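Phosphoribosylaminoimidazole-succinocarboxamide synthase (Pyrococcus horikoshii, PDB 4O7W) catalyses the ATP-dependent joining of L-aspartate to the carboxylate of 5-amino-1-(5-phosphoribosyl)imidazole-4-carboxylate, giving SAICAR in de novo purine biosynthesis. Local coordinates at residues H63-H68 / A153-E158; V92-A97 / P113-E118; I169-F174 / C197-A202. All coordinates share one frame; numbering follows the deposited sequence.

Contact 1. Residues H63-H68 / A153-E158. With ATP (adenosine-5'-triphosphate), chain C.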
# COMPACT_ATOMS: atom_id res chain seq x y z
N HIS A 63 8.61 0.31 -29.58
CA HIS A 63 8.18 -0.95 -29.00
C HIS A 63 6.70 -1.03 -28.80
O HIS A 63 6.20 -1.95 -28.17
CB HIS A 63 8.95 -1.22 -27.72
CG HIS A 63 10.34 -1.72 -27.95
ND1 HIS A 63 11.37 -0.90 -28.24
CD2 HIS A 63 10.86 -3.01 -27.95
CE1 HIS A 63 12.50 -1.64 -28.40
NE2 HIS A 63 12.17 -2.92 -28.23
N GLY A 64 5.99 -0.04 -29.33
CA GLY A 64 4.53 -0.04 -29.30
C GLY A 64 3.90 0.47 -28.01
O GLY A 64 2.76 0.14 -27.72
N ILE A 65 4.66 1.27 -27.24
CA ILE A 65 4.14 1.95 -26.05
C ILE A 65 3.59 3.32 -26.45
O ILE A 65 4.32 4.15 -26.98
CB ILE A 65 5.22 2.15 -24.94
CG1 ILE A 65 5.85 0.81 -24.50
CG2 ILE A 65 4.63 2.88 -23.73
CD1 ILE A 65 4.86 -0.19 -23.92
N LYS A 66 2.31 3.57 -26.18
CA LYS A 66 1.70 4.87 -26.46
C LYS A 66 2.17 5.90 -25.43
O LYS A 66 1.88 5.74 -24.25
CB LYS A 66 0.18 4.78 -26.34
CG LYS A 66 -0.54 4.32 -27.58
CD LYS A 66 -1.90 5.01 -27.66
CE LYS A 66 -2.81 4.29 -28.64
NZ LYS A 66 -3.34 3.06 -27.99
N THR A 67 2.86 6.94 -25.88
CA THR A 67 3.38 7.97 -24.97
C THR A 67 2.88 9.34 -25.40
O THR A 67 2.38 9.50 -26.51
CB THR A 67 4.93 8.03 -24.94
OG1 THR A 67 5.40 8.82 -26.04
CG2 THR A 67 5.57 6.64 -25.00
N HIS A 68 3.04 10.33 -24.54
CA HIS A 68 2.61 11.68 -24.89
C HIS A 68 3.60 12.42 -25.77
O HIS A 68 3.32 13.53 -26.19
CB HIS A 68 2.29 12.48 -23.62
CG HIS A 68 3.51 12.83 -22.79
ND1 HIS A 68 3.50 13.84 -21.89
CD2 HIS A 68 4.80 12.29 -22.76
CE1 HIS A 68 4.70 13.93 -21.30
NE2 HIS A 68 5.50 12.99 -21.82
N ALA A 153 3.29 -0.48 -17.44
CA ALA A 153 4.47 -0.24 -16.61
C ALA A 153 5.45 -1.42 -16.66
O ALA A 153 6.65 -1.22 -16.78
CB ALA A 153 4.08 0.08 -15.17
N LEU A 154 4.91 -2.64 -16.57
CA LEU A 154 5.72 -3.85 -16.60
C LEU A 154 6.36 -4.09 -17.98
O LEU A 154 7.49 -4.58 -18.08
CB LEU A 154 4.87 -5.05 -16.16
CG LEU A 154 4.53 -5.16 -14.67
CD1 LEU A 154 3.60 -6.34 -14.42
CD2 LEU A 154 5.79 -5.28 -13.81
N LYS A 155 5.63 -3.73 -19.05
CA LYS A 155 6.21 -3.80 -20.40
C LYS A 155 7.32 -2.75 -20.56
O LYS A 155 8.41 -3.07 -21.06
CB LYS A 155 5.12 -3.64 -21.47
CG LYS A 155 5.65 -3.71 -22.89
CD LYS A 155 4.55 -3.71 -23.94
CE LYS A 155 5.19 -3.51 -25.32
NZ LYS A 155 4.25 -3.49 -26.47
N VAL A 156 7.07 -1.53 -20.08
CA VAL A 156 8.09 -0.47 -20.08
C VAL A 156 9.36 -0.94 -19.34
O VAL A 156 10.49 -0.80 -19.84
CB VAL A 156 7.56 0.84 -19.46
CG1 VAL A 156 8.69 1.84 -19.24
CG2 VAL A 156 6.44 1.44 -20.32
N ASN A 157 9.15 -1.53 -18.16
CA ASN A 157 10.25 -2.11 -17.39
C ASN A 157 11.13 -3.06 -18.21
O ASN A 157 12.35 -2.89 -18.23
CB ASN A 157 9.71 -2.84 -16.17
CG ASN A 157 10.82 -3.34 -15.26
OD1 ASN A 157 11.80 -2.62 -15.01
ND2 ASN A 157 10.66 -4.56 -14.74
N GLU A 158 10.51 -4.02 -18.88
CA GLU A 158 11.23 -5.04 -19.66
C GLU A 158 12.09 -4.37 -20.72
O GLU A 158 13.28 -4.64 -20.82
CB GLU A 158 10.27 -6.04 -20.32
CG GLU A 158 9.58 -6.97 -19.33
CD GLU A 158 10.56 -7.72 -18.43
OE1 GLU A 158 10.63 -7.43 -17.21
OE2 GLU A 158 11.29 -8.59 -18.96
PG ATP C . 3.15 17.38 -9.21
O1G ATP C . 2.45 17.90 -7.98
O2G ATP C . 2.68 18.01 -10.49
O3G ATP C . 3.30 15.88 -9.26
PB ATP C . 5.36 19.04 -9.91
O1B ATP C . 4.46 20.25 -9.89
O2B ATP C . 6.77 19.13 -9.38
O3B ATP C . 4.67 17.87 -9.04
PA ATP C . 6.60 18.80 -12.48
O1A ATP C . 7.34 17.53 -12.80
O2A ATP C . 7.43 19.99 -12.03
O3A ATP C . 5.42 18.45 -11.42
O5' ATP C . 5.77 19.29 -13.78
C5' ATP C . 5.06 18.37 -14.63
C4' ATP C . 3.56 18.37 -14.33
O4' ATP C . 2.79 18.14 -15.52
C3' ATP C . 3.17 17.24 -13.41
O3' ATP C . 2.02 17.68 -12.69
C2' ATP C . 2.77 16.12 -14.36
O2' ATP C . 1.92 15.15 -13.77
C1' ATP C . 2.07 16.90 -15.45
N9 ATP C . 2.11 16.23 -16.78
C8 ATP C . 3.11 15.47 -17.28
N7 ATP C . 2.82 15.04 -18.52
C5 ATP C . 1.61 15.54 -18.86
C6 ATP C . 0.68 15.50 -20.02
N6 ATP C . 0.99 14.81 -21.15
N1 ATP C . -0.50 16.15 -19.93
C2 ATP C . -0.85 16.85 -18.84
N3 ATP C . -0.06 16.95 -17.76
C4 ATP C . 1.15 16.33 -17.70
O HOH W 1 2.05 -2.26 -26.32
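Lys155 reaches from helix 143-165 to the backbone of His63, and this is the direct polar bond between 63-68 and 153-158. Its NZ donates to His63 O at 3.0 Å with a C=O...N angle of 160°, so the ammonium nitrogen meets the oxygen almost head-on. The reach depends on an outstretched side chain: CG stands opposite the backbone N across the CA-CB bond (chi1 -179°), and every later torsion is also extended. A water donates to Gly64 O at 2.9 Å; its second link, to Lys155 NZ, is suspiciously short and therefore doubtful. Because His63 comes directly after helix 45-62, the ammonium group sits by that helix's carboxyl end, whose partial negative charge would probably suit it.

The apolar part lies lower on the same lysine. Ile65 CD1 rests against the methylenes, 3.5 Å from Lys155 CD and 3.6 Å from Lys155 CE, the two side chains running past each other in opposite senses. The other branch of the isoleucine, CG2, meets Val156 CG2 at 4.1 Å, here crossing at about a right angle. Leu60 of helix 45-62 packs on both Ile65 and Val156, extending this apolar layer.

Ligand binding occupies the far end of 63-68. His68 ND1 accepts a hydrogen bond from ATP N6 at 2.8 Å (N-H...N 159°), with the adenine amine in the plane of the imidazole at its edge. Phe57 makes an edge-to-face contact with that ring, and Glu81 O and Leu83 N are among the other protein atoms bonded to the nucleotide.

The turn that presents the carbonyls of His63 and Gly64 to the lysine and the water is a Schellman motif ending helix 45-62: Gly64, with positive phi, is its C-prime residue, Ile65 N bonds to Leu60 O, and Gly64 N bonds to Glu61 O.

Contact 2. Residues V92-A97 / P113-E118. With TYD (thymidine-5'-diphosphate), chain B.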
# COMPACT_ATOMS: atom_id res chain seq x y z
N VAL A 92 7.89 0.92 -10.50
CA VAL A 92 8.30 -0.45 -10.81
C VAL A 92 9.69 -0.68 -10.22
O VAL A 92 10.56 0.19 -10.33
CB VAL A 92 8.33 -0.69 -12.34
CG1 VAL A 92 8.64 -2.14 -12.66
CG2 VAL A 92 7.02 -0.27 -12.99
N ARG A 93 9.90 -1.81 -9.55
CA ARG A 93 11.14 -2.07 -8.82
C ARG A 93 11.70 -3.47 -9.17
O ARG A 93 10.99 -4.47 -9.07
CB ARG A 93 10.90 -1.91 -7.30
CG ARG A 93 9.82 -0.87 -6.94
CD ARG A 93 9.67 -0.59 -5.43
NE ARG A 93 10.82 0.16 -4.94
CZ ARG A 93 10.79 1.36 -4.37
NH1 ARG A 93 9.66 2.02 -4.12
NH2 ARG A 93 11.95 1.91 -4.03
N ASN A 94 12.97 -3.52 -9.60
CA ASN A 94 13.68 -4.77 -9.91
C ASN A 94 14.66 -5.16 -8.82
O ASN A 94 14.90 -6.35 -8.57
CB ASN A 94 14.44 -4.65 -11.24
CG ASN A 94 13.53 -4.23 -12.38
OD1 ASN A 94 12.52 -4.90 -12.65
ND2 ASN A 94 13.86 -3.12 -13.05
N VAL A 95 15.25 -4.14 -8.19
CA VAL A 95 16.26 -4.31 -7.17
C VAL A 95 15.86 -3.44 -5.97
O VAL A 95 15.38 -2.31 -6.16
CB VAL A 95 17.64 -3.88 -7.73
CG1 VAL A 95 18.69 -3.77 -6.62
CG2 VAL A 95 18.09 -4.86 -8.81
N VAL A 96 16.03 -3.98 -4.76
CA VAL A 96 15.70 -3.29 -3.51
C VAL A 96 16.56 -2.04 -3.31
O VAL A 96 17.81 -2.11 -3.33
CB VAL A 96 15.79 -4.25 -2.30
CG1 VAL A 96 15.57 -3.52 -0.98
CG2 VAL A 96 14.78 -5.38 -2.45
N ALA A 97 15.89 -0.91 -3.14
CA ALA A 97 16.52 0.39 -2.89
C ALA A 97 15.45 1.34 -2.37
O ALA A 97 14.24 1.03 -2.42
CB ALA A 97 17.14 0.94 -4.17
N PRO A 113 12.71 -11.48 -6.96
CA PRO A 113 12.42 -12.66 -7.80
C PRO A 113 11.55 -12.30 -9.00
O PRO A 113 11.60 -12.99 -10.02
CB PRO A 113 11.66 -13.61 -6.84
CG PRO A 113 11.17 -12.75 -5.71
CD PRO A 113 12.11 -11.57 -5.61
N GLU A 114 10.78 -11.22 -8.88
CA GLU A 114 10.05 -10.65 -9.99
C GLU A 114 9.78 -9.16 -9.69
O GLU A 114 9.89 -8.73 -8.54
CB GLU A 114 8.75 -11.43 -10.29
CG GLU A 114 7.69 -11.40 -9.20
CD GLU A 114 7.98 -12.34 -8.03
OE1 GLU A 114 7.82 -11.90 -6.87
OE2 GLU A 114 8.36 -13.52 -8.27
N PRO A 115 9.43 -8.37 -10.71
CA PRO A 115 9.28 -6.94 -10.45
C PRO A 115 8.12 -6.61 -9.50
O PRO A 115 7.13 -7.34 -9.43
CB PRO A 115 9.04 -6.35 -11.85
CG PRO A 115 9.48 -7.42 -12.82
CD PRO A 115 9.22 -8.71 -12.13
N ILE A 116 8.29 -5.55 -8.72
CA ILE A 116 7.23 -5.02 -7.86
C ILE A 116 6.63 -3.76 -8.49
O ILE A 116 7.36 -2.91 -8.97
CB ILE A 116 7.77 -4.73 -6.43
CG1 ILE A 116 8.08 -6.04 -5.72
CG2 ILE A 116 6.79 -3.87 -5.64
CD1 ILE A 116 8.72 -5.87 -4.36
N VAL A 117 5.32 -3.66 -8.49
CA VAL A 117 4.66 -2.41 -8.93
C VAL A 117 3.98 -1.82 -7.70
O VAL A 117 3.27 -2.53 -6.98
CB VAL A 117 3.60 -2.65 -10.03
CG1 VAL A 117 3.06 -1.32 -10.55
CG2 VAL A 117 4.17 -3.48 -11.17
N GLU A 118 4.21 -0.53 -7.47
CA GLU A 118 3.59 0.19 -6.36
C GLU A 118 2.86 1.40 -6.92
O GLU A 118 3.35 2.08 -7.84
CB GLU A 118 4.63 0.63 -5.33
CG GLU A 118 5.42 -0.51 -4.67
CD GLU A 118 6.59 -0.01 -3.83
OE1 GLU A 118 7.00 1.16 -3.98
OE2 GLU A 118 7.11 -0.79 -3.01
PA TYD B . 11.22 5.36 -3.77
O1A TYD B . 12.32 4.44 -3.35
O2A TYD B . 9.81 4.85 -3.54
O3A TYD B . 11.27 6.80 -3.06
PB TYD B . 12.54 7.75 -2.76
O1B TYD B . 13.69 6.85 -2.36
O2B TYD B . 12.80 8.46 -4.07
O3B TYD B . 12.00 8.67 -1.70
O5' TYD B . 11.44 5.72 -5.31
C5' TYD B . 11.37 4.70 -6.29
C4' TYD B . 11.80 5.20 -7.67
O4' TYD B . 10.74 5.97 -8.23
C3' TYD B . 13.04 6.10 -7.66
O3' TYD B . 13.75 5.86 -8.87
C2' TYD B . 12.51 7.51 -7.71
C1' TYD B . 11.16 7.34 -8.40
N1 TYD B . 10.13 8.21 -7.85
C2 TYD B . 10.02 9.57 -8.29
O2 TYD B . 10.81 10.01 -9.14
N3 TYD B . 9.07 10.37 -7.80
C4 TYD B . 8.18 9.90 -6.89
O4 TYD B . 7.28 10.65 -6.45
C5 TYD B . 8.24 8.49 -6.42
C5M TYD B . 7.26 7.93 -5.41
C6 TYD B . 9.25 7.70 -6.95
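Arg93 and Glu118 form a salt bridge on one face of an antiparallel strand pair, part of the enzyme's six-stranded sheet, where thymidine diphosphate is bound. Arg93 NH1 donates to Glu118 OE1 at 2.8 Å; the oxygen lies near the guanidinium plane, but the bond leaves the carboxylate plane by 33° on its syn side. The same NH1 gives a hydrogen bond to O2A of the nucleotide at 2.9 Å, while Arg93 NH2 bonds to its O1A at 2.6 Å, a two-pronged grip on the alpha phosphate. A bend at chi3 (71°) turns the guanidinium toward these anions. A methionine in place of Arg93 would probably leave Glu118 without its charge partner and the alpha phosphate without this pair of donors.

Outside this shell, Tyr120 OH also bonds to Glu118 OE1, and His135 of the second subunit packs on Ile116 and Glu118. The backbone fixes the register: Arg93 and Ile116 are a hydrogen-bonded pair, flanked by the non-hydrogen-bonded pair Val92-Val117. Ile116 N donates to Arg93 O at 2.9 Å, and Arg93 N returns the bond to Ile116 O at 2.8 Å.

Contact 3. Residues I169-F174 / C197-A202. With TYD (thymidine-5'-diphosphate), chain B.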
# COMPACT_ATOMS: atom_id res chain seq x y z
N ILE A 169 24.13 -0.93 -17.67
CA ILE A 169 23.37 -0.19 -16.65
C ILE A 169 22.24 -1.05 -16.10
O ILE A 169 21.47 -1.64 -16.84
CB ILE A 169 22.82 1.15 -17.20
CG1 ILE A 169 23.97 2.09 -17.56
CG2 ILE A 169 21.88 1.83 -16.19
CD1 ILE A 169 23.63 3.08 -18.66
N ILE A 170 22.17 -1.13 -14.78
CA ILE A 170 21.10 -1.81 -14.08
C ILE A 170 19.99 -0.84 -13.77
O ILE A 170 20.20 0.20 -13.12
CB ILE A 170 21.60 -2.46 -12.78
CG1 ILE A 170 22.74 -3.46 -13.09
CG2 ILE A 170 20.45 -3.17 -12.08
CD1 ILE A 170 23.55 -3.85 -11.86
N LEU A 171 18.80 -1.16 -14.26
CA LEU A 171 17.61 -0.39 -13.93
C LEU A 171 17.07 -0.92 -12.61
O LEU A 171 16.45 -1.98 -12.55
CB LEU A 171 16.57 -0.49 -15.05
CG LEU A 171 15.22 0.22 -14.83
CD1 LEU A 171 15.38 1.73 -14.76
CD2 LEU A 171 14.27 -0.19 -15.95
N VAL A 172 17.34 -0.18 -11.54
CA VAL A 172 17.02 -0.61 -10.20
C VAL A 172 15.51 -0.47 -9.93
O VAL A 172 14.86 -1.41 -9.48
CB VAL A 172 17.87 0.17 -9.18
CG1 VAL A 172 17.31 0.05 -7.76
CG2 VAL A 172 19.32 -0.28 -9.26
N ASP A 173 14.98 0.72 -10.21
CA ASP A 173 13.55 1.02 -10.09
C ASP A 173 13.30 2.32 -10.84
O ASP A 173 14.25 2.95 -11.30
CB ASP A 173 13.11 1.14 -8.62
CG ASP A 173 13.87 2.21 -7.85
OD1 ASP A 173 14.30 3.21 -8.46
OD2 ASP A 173 14.03 2.06 -6.63
N PHE A 174 12.03 2.71 -10.95
CA PHE A 174 11.67 3.95 -11.65
C PHE A 174 10.20 4.27 -11.45
O PHE A 174 9.41 3.40 -11.05
CB PHE A 174 11.98 3.87 -13.16
CG PHE A 174 11.22 2.78 -13.90
CD1 PHE A 174 10.07 3.09 -14.61
CD2 PHE A 174 11.68 1.47 -13.91
CE1 PHE A 174 9.37 2.11 -15.31
CE2 PHE A 174 10.99 0.48 -14.60
CZ PHE A 174 9.82 0.80 -15.30
N CYS A 197 14.35 7.63 -12.16
CA CYS A 197 14.81 6.23 -12.22
C CYS A 197 16.03 6.03 -11.35
O CYS A 197 16.78 6.97 -11.11
CB CYS A 197 15.26 5.87 -13.63
SG CYS A 197 14.09 6.16 -14.96
N ARG A 198 16.25 4.80 -10.89
CA ARG A 198 17.56 4.40 -10.36
C ARG A 198 18.33 3.62 -11.41
O ARG A 198 17.85 2.60 -11.93
CB ARG A 198 17.46 3.64 -9.04
CG ARG A 198 17.15 4.53 -7.84
CD ARG A 198 17.24 3.82 -6.49
NE ARG A 198 17.05 4.79 -5.40
CZ ARG A 198 15.90 5.03 -4.77
NH1 ARG A 198 14.79 4.34 -5.04
NH2 ARG A 198 15.86 5.95 -3.82
N PHE A 199 19.51 4.15 -11.73
CA PHE A 199 20.46 3.55 -12.66
C PHE A 199 21.75 3.24 -11.91
O PHE A 199 22.40 4.17 -11.40
CB PHE A 199 20.81 4.52 -13.79
CG PHE A 199 19.63 4.98 -14.62
CD1 PHE A 199 18.72 4.07 -15.17
CD2 PHE A 199 19.48 6.34 -14.92
CE1 PHE A 199 17.67 4.51 -15.96
CE2 PHE A 199 18.42 6.78 -15.71
CZ PHE A 199 17.52 5.88 -16.23
N TRP A 200 22.14 1.97 -11.85
CA TRP A 200 23.44 1.57 -11.29
C TRP A 200 24.36 1.04 -12.35
O TRP A 200 23.94 0.25 -13.21
CB TRP A 200 23.29 0.48 -10.25
CG TRP A 200 22.63 0.89 -8.96
CD1 TRP A 200 22.22 2.17 -8.57
CD2 TRP A 200 22.34 0.02 -7.82
NE1 TRP A 200 21.67 2.14 -7.31
CE2 TRP A 200 21.71 0.88 -6.80
CE3 TRP A 200 22.49 -1.34 -7.55
CZ2 TRP A 200 21.28 0.37 -5.58
CZ3 TRP A 200 22.06 -1.83 -6.32
CH2 TRP A 200 21.46 -1.00 -5.35
N ASP A 201 25.63 1.42 -12.29
CA ASP A 201 26.63 0.79 -13.15
C ASP A 201 26.67 -0.71 -12.84
O ASP A 201 26.76 -1.09 -11.67
CB ASP A 201 28.02 1.36 -12.92
CG ASP A 201 29.07 0.62 -13.73
OD1 ASP A 201 29.19 0.90 -14.93
OD2 ASP A 201 29.72 -0.29 -13.18
N ALA A 202 26.62 -1.54 -13.89
CA ALA A 202 26.59 -3.01 -13.72
C ALA A 202 27.84 -3.55 -13.00
O ALA A 202 27.73 -4.43 -12.14
CB ALA A 202 26.37 -3.72 -15.04
PA TYD B . 11.22 5.36 -3.77
O1A TYD B . 12.32 4.44 -3.35
O2A TYD B . 9.81 4.85 -3.54
O3A TYD B . 11.27 6.80 -3.06
PB TYD B . 12.54 7.75 -2.76
O1B TYD B . 13.69 6.85 -2.36
O2B TYD B . 12.80 8.46 -4.07
O3B TYD B . 12.00 8.67 -1.70
O5' TYD B . 11.44 5.72 -5.31
C5' TYD B . 11.37 4.70 -6.29
C4' TYD B . 11.80 5.20 -7.67
O4' TYD B . 10.74 5.97 -8.23
C3' TYD B . 13.04 6.10 -7.66
O3' TYD B . 13.75 5.86 -8.87
C2' TYD B . 12.51 7.51 -7.71
C1' TYD B . 11.16 7.34 -8.40
N1 TYD B . 10.13 8.21 -7.85
C2 TYD B . 10.02 9.57 -8.29
O2 TYD B . 10.81 10.01 -9.14
N3 TYD B . 9.07 10.37 -7.80
C4 TYD B . 8.18 9.90 -6.89
O4 TYD B . 7.28 10.65 -6.45
C5 TYD B . 8.24 8.49 -6.42
C5M TYD B . 7.26 7.93 -5.41
C6 TYD B . 9.25 7.70 -6.95
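Two antiparallel strands of the six-stranded sheet, 169-174 and 197-201, meet here with axes 170° apart, burying 612 Å² and carrying part of the thymidine diphosphate site at one end. At the other end the pairing is regular: Ile170 and Trp200 exchange both backbone bonds, Ile170 N to Trp200 O being 2.7 Å.

Opposite Arg198 the regularity breaks. Arg198 O accepts from Val172 N at 2.9 Å, yet Arg198 N donates to Asp173 O at 2.8 Å, so one residue faces two. With Val172 at helical phi/psi and Asp173 extended, this is a classic beta bulge, and it brings the side chains of Val172 and Asp173 to the face that holds Arg198 and Trp200. Val172 CG2 consequently sits over the indole, 3.5 Å from the centroid of the five-membered ring of Trp200, in a CH-pi contact.

Asp173 divides its carboxylate between protein and ligand. Its CG lies between backbone N and carbonyl carbon (chi1 58°), from where OD2 receives Arg198 NH1 at 2.9 Å through its syn lone pair, in a salt bridge whose flat groups are turned 65° from each other. The other oxygen, Asp173 OD1, accepts a hydrogen bond from the deoxyribose O3' hydroxyl of the nucleotide at 2.7 Å. Arg198 in turn spans the diphosphate: NH1 bonds to O1A at 3.0 Å and NH2 to O1B at 2.8 Å. Asp211 forms a salt bridge with Arg198 NE, while NH1 and NH2 meet the phosphate oxygens; the site is consistent with one for a ribose-phosphate substrate.

On the opposite face, covered by helices 143-165 and 220-232, Leu171 CD1 lies beside Phe199 CE1, Ile169 CG2 meets the Phe199 CB, and Cys197 SG touches the CB of Phe174.

Overall arrangement
Contacts 2 and 3 lie 11 Å apart, centre to centre, in one six-stranded sheet where strands 84-93 and 169-180 are neighbours; both reach thymidine diphosphate. Contact 1 is 16 and 17 Å from them and ties helix 143-165 to the loop after helix 45-62, on the ATP side. Along the chain, both segments of contact 2 fall between those of contact 1, and contact 3 follows. Asn157 and Asn94 join all three: Asn157 ND2 lies 2.8 Å from Asn94 OD1, a probable hydrogen bond, while Asn94 ND2 is 2.9 Å from Leu171 O. The helix thus backs the sheet whose other face binds the diphosphate, with the loop of contact 1 reaching adenine.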